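Local coordinates for probable mannosyltransferase KTR4 (Saccharomyces cerevisiae, PDB 5A07), which is a probable mannosyltransferase with a GT-A type glycosyltransferase fold and binds guanosine-5'-diphosphate and a manganese ion in its lumenal part, at residues B[235-240]-B[377-382]; B[257-262]-B[319-324]; B[204-209]-B[346-351]. One frame throughout, in Å; residues are numbered along the deposited sequence.

In the fold
Contacts 1 and 2 touch, their centres about 12 Å apart. Contact 1 pairs two strands of a small antiparallel sheet, 236-237 with 379-381. Contact 2 pairs strands 256-262 and 322-325 of the large mixed sheet and lies about 3 Å from the centre of the folded chain. Tyr379 and Asn320 join them through a probable hydrogen bond. Contact 3, between helices 203-214 and 346-349, is about 27 Å from contact 1 and about 20 Å from contact 2, centre to centre. Along the chain the order is 204-209, 235-240, 257-262, 319-324, 346-351, 377-382. Contacts 1 and 3 therefore interlock in sequence; contact 1 gives His381 and contact 3 gives Ser204, Tyr205 and Met208 to the nucleotide pocket.

Contact 1 (B[235-240]-B[377-382]); sequences VNFYCK and IGYHHT. With MN (manganese (II) ion), chain G.
Asn236 and His380 form an antiparallel hydrogen-bonded pair. Asn236 N donates to His380 O at 3.0 Å, and His380 N returns a bond to Asn236 O. Tyr238 N donates to Gly378 O. A water bridges Cys239 N and the same Gly378 O.

One side-chain bond reinforces the ladder. Asn236 and His380 lie side by side, and Asn236 ND2 donates to His380 ND1 at 2.9 Å. The amide nitrogen lies in the imidazole plane, but the bond is bent, 137° at the hydrogen. Tyr238 crosses His380 obliquely, its OH 3.3 Å from His380 CB.

Phe237 and Tyr379 share the opposite face. Phe237 CE1 meets the edge of the Tyr379 ring at CD1, 3.6 Å away, with the ring planes 57° apart. Ile377 CG2 lies at the edge of the Phe237 ring. Val235 CG1 touches Tyr379 OH and His381 CD2; that hydroxyl bonds to Asn320.

With chi1 at 177°, His381 extends its ring toward the metal. NE2 binds manganese at 2.4 Å; Glu232, two waters and two diphosphate oxygens of guanosine-5'-diphosphate complete six ligands. Cys239 is disulfide-bonded to Cys397. Strand 384-386 completes the three-stranded antiparallel sheet that carries the metal-binding His381.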
loop_
_atom_site.group_PDB
_atom_site.type_symbol
_atom_site.label_atom_id
_atom_site.label_comp_id
_atom_site.label_asym_id
_atom_site.label_seq_id
_atom_site.Cartn_x
_atom_site.Cartn_y
_atom_site.Cartn_z
ATOM N N VAL B 235 3.834 -5.124 13.613
ATOM C CA VAL B 235 4.846 -4.829 12.615
ATOM C C VAL B 235 6.052 -4.329 13.310
ATOM O O VAL B 235 6.027 -3.986 14.517
ATOM C CB VAL B 235 4.339 -3.814 11.558
ATOM C CG1 VAL B 235 3.092 -4.324 10.947
ATOM C CG2 VAL B 235 4.090 -2.431 12.163
ATOM N N ASN B 236 7.126 -4.249 12.552
ATOM C CA ASN B 236 8.429 -3.862 13.065
ATOM C C ASN B 236 9.053 -2.794 12.227
ATOM O O ASN B 236 8.882 -2.803 11.004
ATOM C CB ASN B 236 9.378 -5.090 13.066
ATOM C CG ASN B 236 8.839 -6.222 13.943
ATOM O OD1 ASN B 236 8.904 -6.150 15.165
ATOM N ND2 ASN B 236 8.178 -7.161 13.330
ATOM N N PHE B 237 9.731 -1.866 12.886
ATOM C CA PHE B 237 10.543 -0.881 12.233
ATOM C C PHE B 237 11.955 -1.073 12.676
ATOM O O PHE B 237 12.241 -1.243 13.889
ATOM C CB PHE B 237 10.096 0.518 12.570
ATOM C CG PHE B 237 8.720 0.866 12.025
ATOM C CD1 PHE B 237 8.552 1.289 10.717
ATOM C CD2 PHE B 237 7.604 0.657 12.787
ATOM C CE1 PHE B 237 7.285 1.509 10.197
ATOM C CE2 PHE B 237 6.361 0.894 12.292
ATOM C CZ PHE B 237 6.193 1.276 10.978
ATOM N N TYR B 238 12.894 -0.929 11.765
ATOM C CA TYR B 238 14.306 -1.257 12.080
ATOM C C TYR B 238 15.269 -0.115 11.996
ATOM O O TYR B 238 16.382 -0.277 12.543
ATOM C CB TYR B 238 14.849 -2.380 11.161
ATOM C CG TYR B 238 14.059 -3.647 11.246
ATOM C CD1 TYR B 238 14.056 -4.435 12.441
ATOM C CD2 TYR B 238 13.313 -4.107 10.191
ATOM C CE1 TYR B 238 13.259 -5.596 12.559
ATOM C CE2 TYR B 238 12.559 -5.272 10.307
ATOM C CZ TYR B 238 12.568 -6.013 11.497
ATOM O OH TYR B 238 11.789 -7.119 11.553
ATOM N N CYS B 239 14.889 1.020 11.386
ATOM C CA CYS B 239 15.857 2.025 11.070
ATOM C C CYS B 239 15.385 3.395 11.434
ATOM O O CYS B 239 14.241 3.767 11.180
ATOM C CB CYS B 239 16.171 1.998 9.559
ATOM S SG CYS B 239 16.638 0.395 8.909
ATOM N N LYS B 240 16.299 4.188 11.963
ATOM C CA LYS B 240 15.968 5.534 12.354
ATOM C C LYS B 240 15.685 6.435 11.147
ATOM O O LYS B 240 16.461 6.487 10.198
ATOM C CB LYS B 240 17.112 6.142 13.137
ATOM C CG LYS B 240 17.179 5.569 14.541
ATOM C CD LYS B 240 17.953 6.445 15.500
ATOM C CE LYS B 240 18.571 5.566 16.601
ATOM N NZ LYS B 240 19.934 5.218 16.154
ATOM N N ILE B 377 13.078 3.030 4.995
ATOM C CA ILE B 377 12.182 2.625 6.096
ATOM C C ILE B 377 12.270 1.110 6.217
ATOM O O ILE B 377 11.595 0.358 5.517
ATOM C CB ILE B 377 10.753 3.171 5.980
ATOM C CG1 ILE B 377 10.814 4.683 5.959
ATOM C CG2 ILE B 377 9.968 2.604 7.170
ATOM C CD1 ILE B 377 9.456 5.343 5.882
ATOM N N GLY B 378 13.173 0.655 7.090
ATOM C CA GLY B 378 13.310 -0.746 7.366
ATOM C C GLY B 378 11.998 -1.232 8.070
ATOM O O GLY B 378 11.565 -0.612 9.052
ATOM N N TYR B 379 11.373 -2.261 7.561
ATOM C CA TYR B 379 10.005 -2.578 7.970
ATOM C C TYR B 379 9.668 -4.026 7.763
ATOM O O TYR B 379 10.094 -4.674 6.739
ATOM C CB TYR B 379 9.003 -1.818 7.092
ATOM C CG TYR B 379 7.564 -2.197 7.346
ATOM C CD1 TYR B 379 6.864 -1.556 8.340
ATOM C CD2 TYR B 379 6.866 -3.008 6.466
ATOM C CE1 TYR B 379 5.496 -1.815 8.538
ATOM C CE2 TYR B 379 5.530 -3.310 6.629
ATOM C CZ TYR B 379 4.842 -2.712 7.724
ATOM O OH TYR B 379 3.496 -2.907 7.904
ATOM N N HIS B 380 8.930 -4.605 8.704
ATOM C CA HIS B 380 8.434 -6.001 8.539
ATOM C C HIS B 380 7.013 -6.143 8.941
ATOM O O HIS B 380 6.620 -5.625 9.990
ATOM C CB HIS B 380 9.320 -6.930 9.344
ATOM C CG HIS B 380 8.745 -8.281 9.612
ATOM N ND1 HIS B 380 8.205 -8.627 10.832
ATOM C CD2 HIS B 380 8.660 -9.384 8.843
ATOM C CE1 HIS B 380 7.842 -9.910 10.812
ATOM N NE2 HIS B 380 8.103 -10.386 9.607
ATOM N N HIS B 381 6.265 -6.895 8.130
ATOM C CA HIS B 381 4.965 -7.420 8.475
ATOM C C HIS B 381 5.034 -8.819 7.935
ATOM O O HIS B 381 5.384 -9.057 6.750
ATOM C CB HIS B 381 3.864 -6.632 7.760
ATOM C CG HIS B 381 2.450 -7.131 7.969
ATOM N ND1 HIS B 381 2.005 -8.365 7.579
ATOM C CD2 HIS B 381 1.380 -6.527 8.542
ATOM C CE1 HIS B 381 0.713 -8.481 7.843
ATOM N NE2 HIS B 381 0.326 -7.377 8.434
ATOM N N THR B 382 4.683 -9.785 8.739
ATOM C CA THR B 382 4.833 -11.178 8.265
ATOM C C THR B 382 4.185 -11.420 6.880
ATOM O O THR B 382 3.111 -10.953 6.663
ATOM C CB THR B 382 4.232 -12.248 9.297
ATOM O OG1 THR B 382 4.466 -13.549 8.725
ATOM C CG2 THR B 382 2.732 -12.122 9.505
HETATM MN MN MN G . -1.989 -7.130 9.096
HETATM O O HOH W 1 12.632 2.015 9.919
HETATM O O HOH W 2 -1.786 -9.384 9.804
HETATM O O HOH W 3 -1.368 -6.692 11.365
#

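Contact 2 (B[257-262]-B[319-324]); sequences GFVLNL and TNFEIV
Gly257 pairs with Ile323 through two backbone hydrogen bonds. Gly257 N donates to Ile323 O at 2.8 Å, and Ile323 N donates to Gly257 O at 3.0 Å. This is an antiparallel hydrogen-bonded pair. Gly257 O also receives a CA-H...O contact from Glu322 CA at 3.4 Å. The CA atoms of Gly257 and Ile323 are 4.7 Å apart, a close approach consistent with the lack of a side chain at Gly257.

Phe258 contributes its CA, which lies at the edge of the Phe321 ring near CE1; its side chain points away from 319-324.

Val259 carries the apolar part. Its CG1 sits over one face of the Phe321 ring, 4.1 Å from the centroid and 20° off the normal, a CH-pi contact. CG2 rests near Phe321 CD1 at 3.8 Å. Phe321 CG is anti to its backbone N (chi1 168°), which sends the ring toward the valine. Val259 N donates to a water at 2.9 Å, and that water gives a weak bond to Phe321 O.

Strand 227-230 flanks 322-325, with Trp229 meeting Phe321 and Ile323. Across 256-262, Phe258 stacks on Trp373 of strand 371-373 and meets Trp421 of helix 418-425. Tyr379 of strand 379-381 touches Val259.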
loop_
_atom_site.group_PDB
_atom_site.type_symbol
_atom_site.label_atom_id
_atom_site.label_comp_id
_atom_site.label_asym_id
_atom_site.label_seq_id
_atom_site.Cartn_x
_atom_site.Cartn_y
_atom_site.Cartn_z
ATOM N N GLY B 257 3.591 6.735 -0.544
ATOM C CA GLY B 257 4.810 6.083 -0.127
ATOM C C GLY B 257 4.585 4.638 0.251
ATOM O O GLY B 257 3.595 4.307 0.962
ATOM N N PHE B 258 5.497 3.766 -0.210
ATOM C CA PHE B 258 5.418 2.364 0.055
ATOM C C PHE B 258 6.805 1.816 0.385
ATOM O O PHE B 258 7.829 2.448 0.113
ATOM C CB PHE B 258 4.791 1.608 -1.132
ATOM C CG PHE B 258 5.711 1.437 -2.332
ATOM C CD1 PHE B 258 5.847 2.426 -3.258
ATOM C CD2 PHE B 258 6.440 0.286 -2.507
ATOM C CE1 PHE B 258 6.698 2.276 -4.353
ATOM C CE2 PHE B 258 7.304 0.130 -3.586
ATOM C CZ PHE B 258 7.428 1.141 -4.491
ATOM N N VAL B 259 6.802 0.636 0.963
ATOM C CA VAL B 259 8.026 -0.130 1.225
ATOM C C VAL B 259 8.164 -1.486 0.525
ATOM O O VAL B 259 9.330 -1.938 0.248
ATOM C CB VAL B 259 8.358 -0.318 2.734
ATOM C CG1 VAL B 259 8.683 0.984 3.416
ATOM C CG2 VAL B 259 7.236 -1.016 3.477
ATOM N N LEU B 260 7.034 -2.158 0.299
ATOM C CA LEU B 260 7.016 -3.489 -0.198
ATOM C C LEU B 260 6.004 -3.566 -1.376
ATOM O O LEU B 260 4.989 -2.882 -1.357
ATOM C CB LEU B 260 6.634 -4.513 0.919
ATOM C CG LEU B 260 7.773 -4.697 1.932
ATOM C CD1 LEU B 260 7.321 -5.301 3.261
ATOM C CD2 LEU B 260 8.902 -5.520 1.301
ATOM N N ASN B 261 6.272 -4.424 -2.347
ATOM C CA ASN B 261 5.550 -4.421 -3.643
ATOM C C ASN B 261 5.446 -5.878 -4.057
ATOM O O ASN B 261 6.451 -6.517 -4.289
ATOM C CB ASN B 261 6.441 -3.591 -4.595
ATOM C CG ASN B 261 5.770 -3.224 -5.884
ATOM O OD1 ASN B 261 5.237 -4.088 -6.622
ATOM N ND2 ASN B 261 5.836 -1.934 -6.206
ATOM N N LEU B 262 4.235 -6.405 -4.140
ATOM C CA LEU B 262 3.976 -7.814 -4.226
ATOM C C LEU B 262 2.967 -8.186 -5.336
ATOM O O LEU B 262 2.150 -7.395 -5.760
ATOM C CB LEU B 262 3.331 -8.346 -2.903
ATOM C CG LEU B 262 4.023 -8.111 -1.552
ATOM C CD1 LEU B 262 3.202 -8.735 -0.406
ATOM C CD2 LEU B 262 5.412 -8.684 -1.590
ATOM N N THR B 319 -0.146 -2.597 1.256
ATOM C CA THR B 319 -0.704 -1.452 1.982
ATOM C C THR B 319 -0.734 -1.549 3.519
ATOM O O THR B 319 -1.131 -0.600 4.164
ATOM C CB THR B 319 -2.162 -1.167 1.522
ATOM O OG1 THR B 319 -2.921 -2.362 1.674
ATOM C CG2 THR B 319 -2.145 -0.695 0.029
ATOM N N ASN B 320 -0.321 -2.661 4.140
ATOM C CA ASN B 320 -0.249 -2.627 5.593
ATOM C C ASN B 320 0.595 -1.477 6.108
ATOM O O ASN B 320 0.417 -1.016 7.220
ATOM C CB ASN B 320 0.115 -3.977 6.196
ATOM C CG ASN B 320 1.393 -4.589 5.635
ATOM O OD1 ASN B 320 2.467 -4.055 5.804
ATOM N ND2 ASN B 320 1.266 -5.741 5.048
ATOM N N PHE B 321 1.590 -1.082 5.329
ATOM C CA PHE B 321 2.285 0.213 5.481
ATOM C C PHE B 321 1.918 1.068 4.288
ATOM O O PHE B 321 1.973 0.595 3.167
ATOM C CB PHE B 321 3.806 -0.002 5.435
ATOM C CG PHE B 321 4.616 1.297 5.280
ATOM C CD1 PHE B 321 4.777 1.888 4.035
ATOM C CD2 PHE B 321 5.128 1.925 6.348
ATOM C CE1 PHE B 321 5.511 3.065 3.880
ATOM C CE2 PHE B 321 5.826 3.090 6.224
ATOM C CZ PHE B 321 6.021 3.677 5.000
ATOM N N GLU B 322 1.472 2.293 4.498
ATOM C CA GLU B 322 1.370 3.221 3.364
ATOM C C GLU B 322 1.405 4.656 3.932
ATOM O O GLU B 322 0.920 4.898 5.058
ATOM C CB GLU B 322 0.171 2.932 2.478
ATOM C CG GLU B 322 -1.163 2.952 3.198
ATOM C CD GLU B 322 -2.370 2.624 2.338
ATOM O OE1 GLU B 322 -2.347 2.599 1.066
ATOM O OE2 GLU B 322 -3.416 2.422 2.964
ATOM N N ILE B 323 2.065 5.580 3.216
ATOM C CA ILE B 323 1.999 7.025 3.523
ATOM C C ILE B 323 1.140 7.552 2.356
ATOM O O ILE B 323 1.498 7.353 1.194
ATOM C CB ILE B 323 3.343 7.683 3.435
ATOM C CG1 ILE B 323 4.439 6.988 4.244
ATOM C CG2 ILE B 323 3.242 9.103 3.902
ATOM C CD1 ILE B 323 4.145 6.857 5.651
ATOM N N VAL B 324 0.051 8.214 2.640
ATOM C CA VAL B 324 -0.858 8.579 1.554
ATOM C C VAL B 324 -1.356 10.020 1.695
ATOM O O VAL B 324 -1.688 10.512 2.786
ATOM C CB VAL B 324 -1.976 7.534 1.315
ATOM C CG1 VAL B 324 -2.723 7.238 2.555
ATOM C CG2 VAL B 324 -2.900 8.004 0.190
HETATM O O HOH W 4 4.367 -0.911 1.416
#

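Contact 3 (B[204-209]-B[346-351]); sequences SYHNMC and GFYYER. With GDP (guanosine-5'-diphosphate), chain F.
Helix 203-214 meets the short helix 346-349 and the residues just after it, the backbones coming nearest at His206 and Phe347, 6.0 Å between CA atoms. His206 reaches across. Its ND1 donates to Phe347 O at 2.7 Å in a nearly straight bond, 164° at the hydrogen. The oxygen lies close to the imidazole plane, and the donor lies in the carbonyl plane. Glu350 O meets the same ring edge at CE1, 3.2 Å away. Arg351 CG sits over a face of the ring, 4.0 Å from its centroid, as a CH-pi contact. His206 NE2 bonds to Ala200 O, so both ring nitrogens are engaged.

Tyr348 flanks the histidine. The two ring planes are nearly parallel but slid apart, and Tyr348 CE1 touches His206 CB. Tyr348 OH donates to Asn207 OD1 at 2.6 Å, with the amide and ring planes 68° apart. Phe347 CE1 packs more loosely against Cys209 O.

Tyr205 is packed against Arg351 and stacked on Tyr199. Its CE2 lies over the centre of the Arg351 guanidinium, 3.7 Å above that plane. Arg351 NH1 bonds to Gln198 O, while buried NE has no partner in the model. At its other end, Tyr205 OH donates to O2B of guanosine-5'-diphosphate at 2.7 Å. Met208 lies against the ribose.

With both imidazole nitrogens donating to carbonyl oxygens, His206 is probably doubly protonated. Its bond and that of Asn207 tie the helix carrying pocket residues Ser204, Tyr205 and Met208 to 346-351.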
loop_
_atom_site.group_PDB
_atom_site.type_symbol
_atom_site.label_atom_id
_atom_site.label_comp_id
_atom_site.label_asym_id
_atom_site.label_seq_id
_atom_site.Cartn_x
_atom_site.Cartn_y
_atom_site.Cartn_z
ATOM N N SER B 204 -16.097 -9.811 8.177
ATOM C CA SER B 204 -15.430 -8.588 8.687
ATOM C C SER B 204 -14.230 -8.190 7.738
ATOM O O SER B 204 -13.891 -7.026 7.643
ATOM C CB SER B 204 -14.964 -8.802 10.087
ATOM O OG SER B 204 -14.035 -9.855 10.131
ATOM N N TYR B 205 -13.612 -9.190 7.130
ATOM C CA TYR B 205 -12.405 -8.978 6.312
ATOM C C TYR B 205 -12.788 -8.312 5.021
ATOM O O TYR B 205 -12.136 -7.357 4.564
ATOM C CB TYR B 205 -11.660 -10.275 6.077
ATOM C CG TYR B 205 -10.286 -10.003 5.482
ATOM C CD1 TYR B 205 -9.222 -9.704 6.320
ATOM C CD2 TYR B 205 -10.064 -10.021 4.109
ATOM C CE1 TYR B 205 -7.938 -9.450 5.796
ATOM C CE2 TYR B 205 -8.784 -9.735 3.560
ATOM C CZ TYR B 205 -7.747 -9.457 4.417
ATOM O OH TYR B 205 -6.490 -9.199 3.963
ATOM N N HIS B 206 -13.880 -8.803 4.427
ATOM C CA HIS B 206 -14.484 -8.117 3.310
ATOM C C HIS B 206 -14.813 -6.666 3.644
ATOM O O HIS B 206 -14.526 -5.736 2.895
ATOM C CB HIS B 206 -15.752 -8.872 2.868
ATOM C CG HIS B 206 -15.498 -10.213 2.279
ATOM N ND1 HIS B 206 -15.563 -10.438 0.915
ATOM C CD2 HIS B 206 -15.216 -11.428 2.840
ATOM C CE1 HIS B 206 -15.374 -11.728 0.668
ATOM N NE2 HIS B 206 -15.151 -12.359 1.817
ATOM N N ASN B 207 -15.442 -6.433 4.785
ATOM C CA ASN B 207 -15.807 -5.091 5.192
ATOM C C ASN B 207 -14.560 -4.243 5.361
ATOM O O ASN B 207 -14.606 -3.093 5.032
ATOM C CB ASN B 207 -16.565 -5.082 6.540
ATOM C CG ASN B 207 -17.953 -5.732 6.418
ATOM O OD1 ASN B 207 -18.523 -5.904 5.319
ATOM N ND2 ASN B 207 -18.514 -6.058 7.547
ATOM N N MET B 208 -13.520 -4.810 5.949
ATOM C CA MET B 208 -12.272 -4.060 6.138
ATOM C C MET B 208 -11.649 -3.622 4.804
ATOM O O MET B 208 -11.263 -2.474 4.628
ATOM C CB MET B 208 -11.321 -4.889 6.924
ATOM C CG MET B 208 -9.955 -4.204 7.181
ATOM S SD MET B 208 -8.759 -4.429 5.819
ATOM C CE MET B 208 -8.448 -6.186 5.712
ATOM N N CYS B 209 -11.599 -4.538 3.879
ATOM C CA CYS B 209 -11.003 -4.250 2.565
ATOM C C CYS B 209 -11.721 -3.134 1.851
ATOM O O CYS B 209 -11.152 -2.188 1.254
ATOM C CB CYS B 209 -11.008 -5.504 1.719
ATOM S SG CYS B 209 -9.871 -6.798 2.182
ATOM N N GLY B 346 -17.747 -6.582 -6.183
ATOM C CA GLY B 346 -16.611 -7.524 -5.995
ATOM C C GLY B 346 -15.904 -7.515 -4.611
ATOM O O GLY B 346 -15.204 -8.465 -4.297
ATOM N N PHE B 347 -16.114 -6.498 -3.787
ATOM C CA PHE B 347 -15.657 -6.597 -2.399
ATOM C C PHE B 347 -16.288 -7.788 -1.657
ATOM O O PHE B 347 -15.693 -8.296 -0.723
ATOM C CB PHE B 347 -15.884 -5.332 -1.624
ATOM C CG PHE B 347 -14.999 -4.181 -2.050
ATOM C CD1 PHE B 347 -13.618 -4.289 -1.921
ATOM C CD2 PHE B 347 -15.529 -3.030 -2.564
ATOM C CE1 PHE B 347 -12.798 -3.220 -2.312
ATOM C CE2 PHE B 347 -14.737 -1.975 -2.977
ATOM C CZ PHE B 347 -13.355 -2.092 -2.846
ATOM N N TYR B 348 -17.452 -8.263 -2.134
ATOM C CA TYR B 348 -18.182 -9.342 -1.468
ATOM C C TYR B 348 -18.322 -10.604 -2.311
ATOM O O TYR B 348 -18.095 -11.707 -1.808
ATOM C CB TYR B 348 -19.558 -8.788 -0.960
ATOM C CG TYR B 348 -19.405 -7.714 0.106
ATOM C CD1 TYR B 348 -19.095 -8.050 1.413
ATOM C CD2 TYR B 348 -19.521 -6.395 -0.191
ATOM C CE1 TYR B 348 -18.954 -7.067 2.386
ATOM C CE2 TYR B 348 -19.384 -5.420 0.792
ATOM C CZ TYR B 348 -19.073 -5.769 2.054
ATOM O OH TYR B 348 -18.896 -4.807 2.985
ATOM N N TYR B 349 -18.621 -10.453 -3.597
ATOM C CA TYR B 349 -18.704 -11.617 -4.488
ATOM C C TYR B 349 -17.351 -12.200 -4.848
ATOM O O TYR B 349 -17.243 -13.428 -5.214
ATOM C CB TYR B 349 -19.424 -11.215 -5.761
ATOM C CG TYR B 349 -20.861 -10.712 -5.513
ATOM C CD1 TYR B 349 -21.732 -11.381 -4.618
ATOM C CD2 TYR B 349 -21.350 -9.573 -6.162
ATOM C CE1 TYR B 349 -23.043 -10.908 -4.381
ATOM C CE2 TYR B 349 -22.642 -9.125 -5.943
ATOM C CZ TYR B 349 -23.483 -9.790 -5.055
ATOM O OH TYR B 349 -24.740 -9.316 -4.863
ATOM N N GLU B 350 -16.299 -11.360 -4.725
ATOM C CA GLU B 350 -14.962 -11.858 -4.794
ATOM C C GLU B 350 -14.305 -11.433 -3.470
ATOM O O GLU B 350 -15.015 -11.238 -2.489
ATOM C CB GLU B 350 -14.328 -11.288 -6.058
ATOM C CG GLU B 350 -15.030 -11.811 -7.326
ATOM C CD GLU B 350 -14.490 -11.272 -8.661
ATOM O OE1 GLU B 350 -13.329 -10.722 -8.768
ATOM O OE2 GLU B 350 -15.271 -11.342 -9.611
ATOM N N ARG B 351 -12.978 -11.315 -3.400
ATOM C CA ARG B 351 -12.345 -10.941 -2.126
ATOM C C ARG B 351 -11.358 -9.823 -2.445
ATOM O O ARG B 351 -10.154 -9.907 -2.146
ATOM C CB ARG B 351 -11.704 -12.154 -1.406
ATOM C CG ARG B 351 -11.710 -11.984 0.174
ATOM C CD ARG B 351 -10.395 -12.352 0.816
ATOM N NE ARG B 351 -9.368 -11.478 0.234
ATOM C CZ ARG B 351 -8.046 -11.654 0.326
ATOM N NH1 ARG B 351 -7.566 -12.631 1.025
ATOM N NH2 ARG B 351 -7.196 -10.793 -0.281
HETATM P PB GDP F . -3.911 -8.748 6.803
HETATM O O1B GDP F . -3.691 -10.157 7.206
HETATM O O2B GDP F . -4.469 -8.477 5.528
HETATM O O3B GDP F . -2.784 -7.874 7.204
HETATM O O3A GDP F . -5.219 -8.399 7.698
HETATM P PA GDP F . -5.379 -7.791 9.154
HETATM O O1A GDP F . -6.215 -8.608 10.040
HETATM O O2A GDP F . -4.149 -7.285 9.788
HETATM O "O5'" GDP F . -6.284 -6.542 8.818
HETATM C "C5'" GDP F . -5.897 -5.272 8.277
HETATM C "C4'" GDP F . -6.078 -4.123 9.253
HETATM O "O4'" GDP F . -7.481 -4.002 9.519
HETATM C "C3'" GDP F . -5.378 -4.303 10.590
HETATM O "O3'" GDP F . -5.025 -2.996 11.107
HETATM C "C2'" GDP F . -6.461 -4.982 11.444
HETATM O "O2'" GDP F . -6.315 -4.687 12.827
HETATM C "C1'" GDP F . -7.677 -4.306 10.914
HETATM N N9 GDP F . -8.902 -5.139 10.955
HETATM C C8 GDP F . -9.165 -6.304 10.310
HETATM N N7 GDP F . -10.472 -6.700 10.591
HETATM C C5 GDP F . -11.011 -5.741 11.405
HETATM C C6 GDP F . -12.329 -5.550 12.040
HETATM O O6 GDP F . -13.172 -6.469 11.785
HETATM N N1 GDP F . -12.499 -4.470 12.815
HETATM C C2 GDP F . -11.485 -3.556 13.053
HETATM N N2 GDP F . -11.721 -2.511 13.840
HETATM N N3 GDP F . -10.245 -3.691 12.491
HETATM C C4 GDP F . -10.000 -4.706 11.642
#